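Local coordinates for brain tumor protein (Drosophila melanogaster American nodavirus, PDB 6J9R) that probably acts as a TRIM-family translational repressor, here as the coiled-coil domain through which two copies pair, at residues 82-87 / 127-132; 89-94 / 121-126. All blocks are in the same frame, centred on the assembly; numbering follows the deposited sequence.

Contact 1 (82-87 / 127-132)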
loop_
_atom_site.group_PDB
_atom_site.type_symbol
_atom_site.label_atom_id
_atom_site.label_comp_id
_atom_site.label_asym_id
_atom_site.label_seq_id
_atom_site.Cartn_x
_atom_site.Cartn_y
_atom_site.Cartn_z
ATOM N N ASN B 82 -8.441 13.001 34.310
ATOM C CA ASN B 82 -7.807 13.146 35.609
ATOM C C ASN B 82 -8.001 14.571 36.072
ATOM O O ASN B 82 -8.198 14.844 37.253
ATOM C CB ASN B 82 -6.317 12.829 35.544
ATOM C CG ASN B 82 -5.580 13.150 36.861
ATOM O OD1 ASN B 82 -5.168 14.295 37.109
ATOM N ND2 ASN B 82 -5.403 12.130 37.699
ATOM N N SER B 83 -7.946 15.486 35.122
ATOM C CA SER B 83 -8.037 16.876 35.457
ATOM C C SER B 83 -9.469 17.213 35.887
ATOM O O SER B 83 -9.674 17.968 36.845
ATOM C CB SER B 83 -7.587 17.720 34.264
ATOM O OG SER B 83 -7.363 19.061 34.644
ATOM N N TRP B 84 -10.451 16.611 35.215
ATOM C CA TRP B 84 -11.855 16.846 35.540
ATOM C C TRP B 84 -12.213 16.277 36.914
ATOM O O TRP B 84 -12.858 16.957 37.722
ATOM C CB TRP B 84 -12.767 16.248 34.472
ATOM C CG TRP B 84 -14.225 16.597 34.680
ATOM C CD1 TRP B 84 -14.908 17.648 34.124
ATOM C CD2 TRP B 84 -15.173 15.896 35.511
ATOM N NE1 TRP B 84 -16.219 17.641 34.558
ATOM C CE2 TRP B 84 -16.408 16.583 35.413
ATOM C CE3 TRP B 84 -15.095 14.762 36.336
ATOM C CZ2 TRP B 84 -17.557 16.175 36.107
ATOM C CZ3 TRP B 84 -16.247 14.347 37.022
ATOM C CH2 TRP B 84 -17.459 15.055 36.903
ATOM N N GLN B 85 -11.754 15.054 37.187
ATOM C CA GLN B 85 -12.014 14.397 38.462
ATOM C C GLN B 85 -11.481 15.185 39.638
ATOM O O GLN B 85 -12.173 15.357 40.637
ATOM C CB GLN B 85 -11.377 13.004 38.503
ATOM C CG GLN B 85 -12.073 11.992 37.627
ATOM C CD GLN B 85 -13.429 11.584 38.172
ATOM O OE1 GLN B 85 -13.732 11.817 39.340
ATOM N NE2 GLN B 85 -14.250 10.964 37.323
ATOM N N GLN B 86 -10.245 15.653 39.507
ATOM C CA GLN B 86 -9.564 16.337 40.596
ATOM C C GLN B 86 -10.185 17.721 40.839
ATOM O O GLN B 86 -10.347 18.140 41.980
ATOM C CB GLN B 86 -8.062 16.432 40.299
ATOM C CG GLN B 86 -7.251 17.038 41.432
ATOM C CD GLN B 86 -7.499 16.367 42.787
ATOM O OE1 GLN B 86 -7.987 17.001 43.746
ATOM N NE2 GLN B 86 -7.144 15.091 42.881
ATOM N N ARG B 87 -10.545 18.416 39.764
ATOM C CA ARG B 87 -11.235 19.693 39.885
ATOM C C ARG B 87 -12.604 19.472 40.528
ATOM O O ARG B 87 -13.034 20.269 41.358
ATOM C CB ARG B 87 -11.370 20.359 38.514
ATOM C CG ARG B 87 -12.356 21.522 38.439
ATOM C CD ARG B 87 -11.984 22.542 37.364
ATOM N NE ARG B 87 -13.008 23.579 37.207
ATOM C CZ ARG B 87 -13.111 24.697 37.929
ATOM N NH1 ARG B 87 -12.234 24.984 38.887
ATOM N NH2 ARG B 87 -14.106 25.541 37.677
ATOM N N LEU B 127 -20.360 20.333 35.726
ATOM C CA LEU B 127 -21.387 19.357 35.417
ATOM C C LEU B 127 -21.648 19.316 33.913
ATOM O O LEU B 127 -21.807 18.239 33.349
ATOM C CB LEU B 127 -22.675 19.677 36.187
ATOM C CG LEU B 127 -23.810 18.648 36.193
ATOM N N GLN B 128 -21.634 20.474 33.254
ATOM C CA GLN B 128 -21.905 20.516 31.818
ATOM C C GLN B 128 -20.803 19.844 31.008
ATOM O O GLN B 128 -21.096 19.012 30.151
ATOM C CB GLN B 128 -22.101 21.960 31.343
ATOM C CG GLN B 128 -23.566 22.437 31.370
ATOM C CD GLN B 128 -23.714 23.939 31.137
ATOM N N THR B 129 -19.542 20.166 31.289
ATOM C CA THR B 129 -18.449 19.458 30.625
ATOM C C THR B 129 -18.308 18.032 31.133
ATOM O O THR B 129 -17.518 17.272 30.596
ATOM C CB THR B 129 -17.089 20.156 30.821
ATOM O OG1 THR B 129 -16.682 20.018 32.187
ATOM C CG2 THR B 129 -17.182 21.618 30.481
ATOM N N GLY B 130 -19.064 17.656 32.160
ATOM C CA GLY B 130 -19.067 16.273 32.600
ATOM C C GLY B 130 -20.060 15.461 31.780
ATOM O O GLY B 130 -20.120 14.236 31.870
ATOM N N ILE B 131 -20.823 16.152 30.942
ATOM C CA ILE B 131 -21.694 15.481 29.996
ATOM C C ILE B 131 -20.880 15.060 28.774
ATOM O O ILE B 131 -20.778 15.816 27.800
ATOM C CB ILE B 131 -22.869 16.378 29.577
ATOM N N GLN B 132 -20.304 13.859 28.843
ATOM C CA GLN B 132 -19.450 13.303 27.780
ATOM C C GLN B 132 -18.275 14.227 27.454
ATOM O O GLN B 132 -17.176 14.060 27.989
ATOM C CB GLN B 132 -20.270 13.021 26.513
#

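Contact 2 (89-94 / 121-126)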
loop_
_atom_site.group_PDB
_atom_site.type_symbol
_atom_site.label_atom_id
_atom_site.label_comp_id
_atom_site.label_asym_id
_atom_site.label_seq_id
_atom_site.Cartn_x
_atom_site.Cartn_y
_atom_site.Cartn_z
ATOM N N ARG B 89 -13.356 17.006 42.706
ATOM C CA ARG B 89 -13.143 16.761 44.133
ATOM C C ARG B 89 -12.962 18.079 44.886
ATOM O O ARG B 89 -13.466 18.253 45.991
ATOM C CB ARG B 89 -11.929 15.868 44.374
ATOM C CG ARG B 89 -12.026 14.500 43.736
ATOM C CD ARG B 89 -11.003 13.551 44.341
ATOM N NE ARG B 89 -11.151 12.178 43.852
ATOM N N ASP B 90 -12.254 19.012 44.272
ATOM C CA ASP B 90 -11.995 20.290 44.910
ATOM C C ASP B 90 -13.219 21.209 44.909
ATOM O O ASP B 90 -13.407 21.959 45.845
ATOM C CB ASP B 90 -10.756 20.931 44.270
ATOM C CG ASP B 90 -9.460 20.201 44.702
ATOM O OD1 ASP B 90 -9.307 19.920 45.921
ATOM O OD2 ASP B 90 -8.626 19.849 43.839
ATOM N N LEU B 91 -14.048 21.145 43.870
ATOM C CA LEU B 91 -15.289 21.920 43.829
ATOM C C LEU B 91 -16.331 21.384 44.804
ATOM O O LEU B 91 -17.059 22.146 45.446
ATOM C CB LEU B 91 -15.875 21.933 42.420
ATOM C CG LEU B 91 -15.258 22.910 41.420
ATOM C CD1 LEU B 91 -15.925 22.790 40.023
ATOM C CD2 LEU B 91 -15.368 24.330 41.965
ATOM N N ILE B 92 -16.426 20.065 44.888
ATOM C CA ILE B 92 -17.342 19.442 45.831
ATOM C C ILE B 92 -16.952 19.832 47.243
ATOM O O ILE B 92 -17.790 20.241 48.021
ATOM C CB ILE B 92 -17.320 17.921 45.700
ATOM C CG1 ILE B 92 -17.944 17.484 44.369
ATOM C CG2 ILE B 92 -18.010 17.269 46.875
ATOM C CD1 ILE B 92 -17.556 16.067 43.984
ATOM N N ASP B 93 -15.650 19.775 47.530
ATOM C CA ASP B 93 -15.133 20.119 48.839
ATOM C C ASP B 93 -15.431 21.565 49.184
ATOM O O ASP B 93 -15.923 21.862 50.277
ATOM C CB ASP B 93 -13.617 19.874 48.887
ATOM C CG ASP B 93 -13.008 20.258 50.215
ATOM O OD1 ASP B 93 -13.173 19.484 51.186
ATOM O OD2 ASP B 93 -12.374 21.336 50.294
ATOM N N LYS B 94 -15.164 22.448 48.228
ATOM C CA LYS B 94 -15.329 23.876 48.418
ATOM C C LYS B 94 -16.823 24.228 48.415
ATOM O O LYS B 94 -17.305 25.027 49.239
ATOM C CB LYS B 94 -14.564 24.633 47.319
ATOM C CG LYS B 94 -14.016 25.988 47.723
ATOM N N LYS B 121 -21.768 28.755 39.748
ATOM C CA LYS B 121 -21.448 28.835 38.337
ATOM C C LYS B 121 -20.402 27.778 37.965
ATOM O O LYS B 121 -20.544 27.113 36.950
ATOM C CB LYS B 121 -20.954 30.239 37.961
ATOM N N SER B 122 -19.353 27.637 38.774
ATOM C CA SER B 122 -18.329 26.639 38.505
ATOM C C SER B 122 -18.890 25.221 38.533
ATOM O O SER B 122 -18.527 24.391 37.698
ATOM C CB SER B 122 -17.202 26.748 39.512
ATOM O OG SER B 122 -16.360 27.816 39.159
ATOM N N LEU B 123 -19.790 24.950 39.476
ATOM C CA LEU B 123 -20.426 23.652 39.528
ATOM C C LEU B 123 -21.239 23.385 38.267
ATOM O O LEU B 123 -21.230 22.271 37.752
ATOM C CB LEU B 123 -21.344 23.525 40.751
ATOM C CG LEU B 123 -20.845 23.357 42.197
ATOM C CD1 LEU B 123 -19.331 23.304 42.311
ATOM C CD2 LEU B 123 -21.443 24.372 43.151
ATOM N N GLU B 124 -21.890 24.414 37.742
ATOM C CA GLU B 124 -22.698 24.262 36.542
ATOM C C GLU B 124 -21.796 23.915 35.363
ATOM O O GLU B 124 -22.113 23.047 34.552
ATOM C CB GLU B 124 -23.494 25.539 36.271
ATOM C CG GLU B 124 -24.527 25.431 35.156
ATOM C CD GLU B 124 -25.248 26.765 34.887
ATOM N N GLN B 125 -20.664 24.596 35.282
ATOM C CA GLN B 125 -19.702 24.347 34.231
ATOM C C GLN B 125 -19.088 22.946 34.340
ATOM O O GLN B 125 -18.960 22.243 33.345
ATOM C CB GLN B 125 -18.602 25.413 34.274
ATOM N N GLN B 126 -18.716 22.543 35.553
ATOM C CA GLN B 126 -18.111 21.234 35.755
ATOM C C GLN B 126 -19.095 20.126 35.382
ATOM O O GLN B 126 -18.723 19.123 34.777
ATOM C CB GLN B 126 -17.660 21.066 37.198
ATOM C CG GLN B 126 -16.693 19.916 37.429
ATOM C CD GLN B 126 -15.332 20.171 36.833
ATOM O OE1 GLN B 126 -15.072 21.241 36.296
ATOM N NE2 GLN B 126 -14.444 19.191 36.934
#

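Contact 1 (82-87 / 127-132)
The indole of Trp84 is the only part of 82-87 that meets 127-132. At its edge, close to the ring plane, sits Thr129 OG1, 3.4 Å from Trp84 NE1, while Gly130 CA approaches the ring obliquely, 3.7 Å from the same nitrogen. Trp84 CG stands anti to the backbone N (chi1 -174°), which carries the ring out to Thr129 and Gly130. The indole N-H has its firm partner just before the turn, in a hydrogen bond to the carbonyl oxygen of Gln126, and Thr129 OG1 makes weak hydrogen bonds to the carbonyl oxygens of Gln125 and Gln126. Tryptophan suits the place because it combines a long, flat apolar surface with one directed donor. Gly130 suits it too: its CA lies 3.8 Å from Trp84 CZ2, with no side chain between backbone and ring. Ala27 of the second subunit also packs on the indole. From Gln128 to Ile131 the chain makes a type I beta turn. This is a tryptophan of the long helix packed on the turn at the C-terminal end of the helix that folds back along it, in the TRIM coiled-coil domain.

Contact 2 (89-94 / 121-126)
Ser122, Leu123 and Gln126, in that order along the returning helix, pack against one side chain of the long helix, Leu91. Ser122 contributes no polar bond across the contact; its CB lies 3.9 Å from Leu91 CD2, and its carbonyl oxygen is 3.8 Å from Leu91 CD1. A small residue suits this position, since Leu91 points toward the helix and its branched end lies close to the backbone. Across the contact Leu123 lies nearest Leu91, with their CA atoms 6.9 Å apart. Its CB leaves the helix to one side, but the side chain then turns inward and brings CD1 to 3.7 Å from Leu91 CB. The two leucines thus slide past each other in opposite directions, Leu123 laying its CD1 beside the CB of Leu91, an apolar contact well matched to a buried place. One turn on from Ser122, Gln126 packs on the same CD1 methyl of Leu91 that meets the serine carbonyl: its CB is 3.7 Å from Leu91 CD1. Bent at chi2 (70°), the glutamine lays its aliphatic part against the leucine while its amide serves the long helix, NE2 hydrogen-bonded to Ser88 OG and OE1 weakly to Arg87 NE. Glutamine is apt here because it offers methylenes to Leu91 and an amide that donates and accepts toward the long helix. Lys19 of the second subunit packs on Leu123, and Ile23 of that subunit on Gln126, so the dimer partner adds to the same cluster. The segment axes approach to 10.5 Å at 147° between their directions, well short of strictly antiparallel. A long helix with a shorter one folded back along it is the hairpin of TRIM coiled-coil domains, and Leu91 packs in its seam here.

Contacts 1 and 2 are successive points on one seam between helix 30-104 and helix 110-128, their centres 9 Å apart. Because the helices run in roughly opposite directions, contact 2 lies nearer the bend of the hairpin and contact 1 nearer the C-terminal end. Gln126 of contact 2 joins them, its O lying 2.9 Å from Trp84 NE1 of contact 1. Burial falls along the seam, from the mainly buried leucine cluster to the more exposed turn. Both contacts touch the second subunit, which places this hairpin within the dimer.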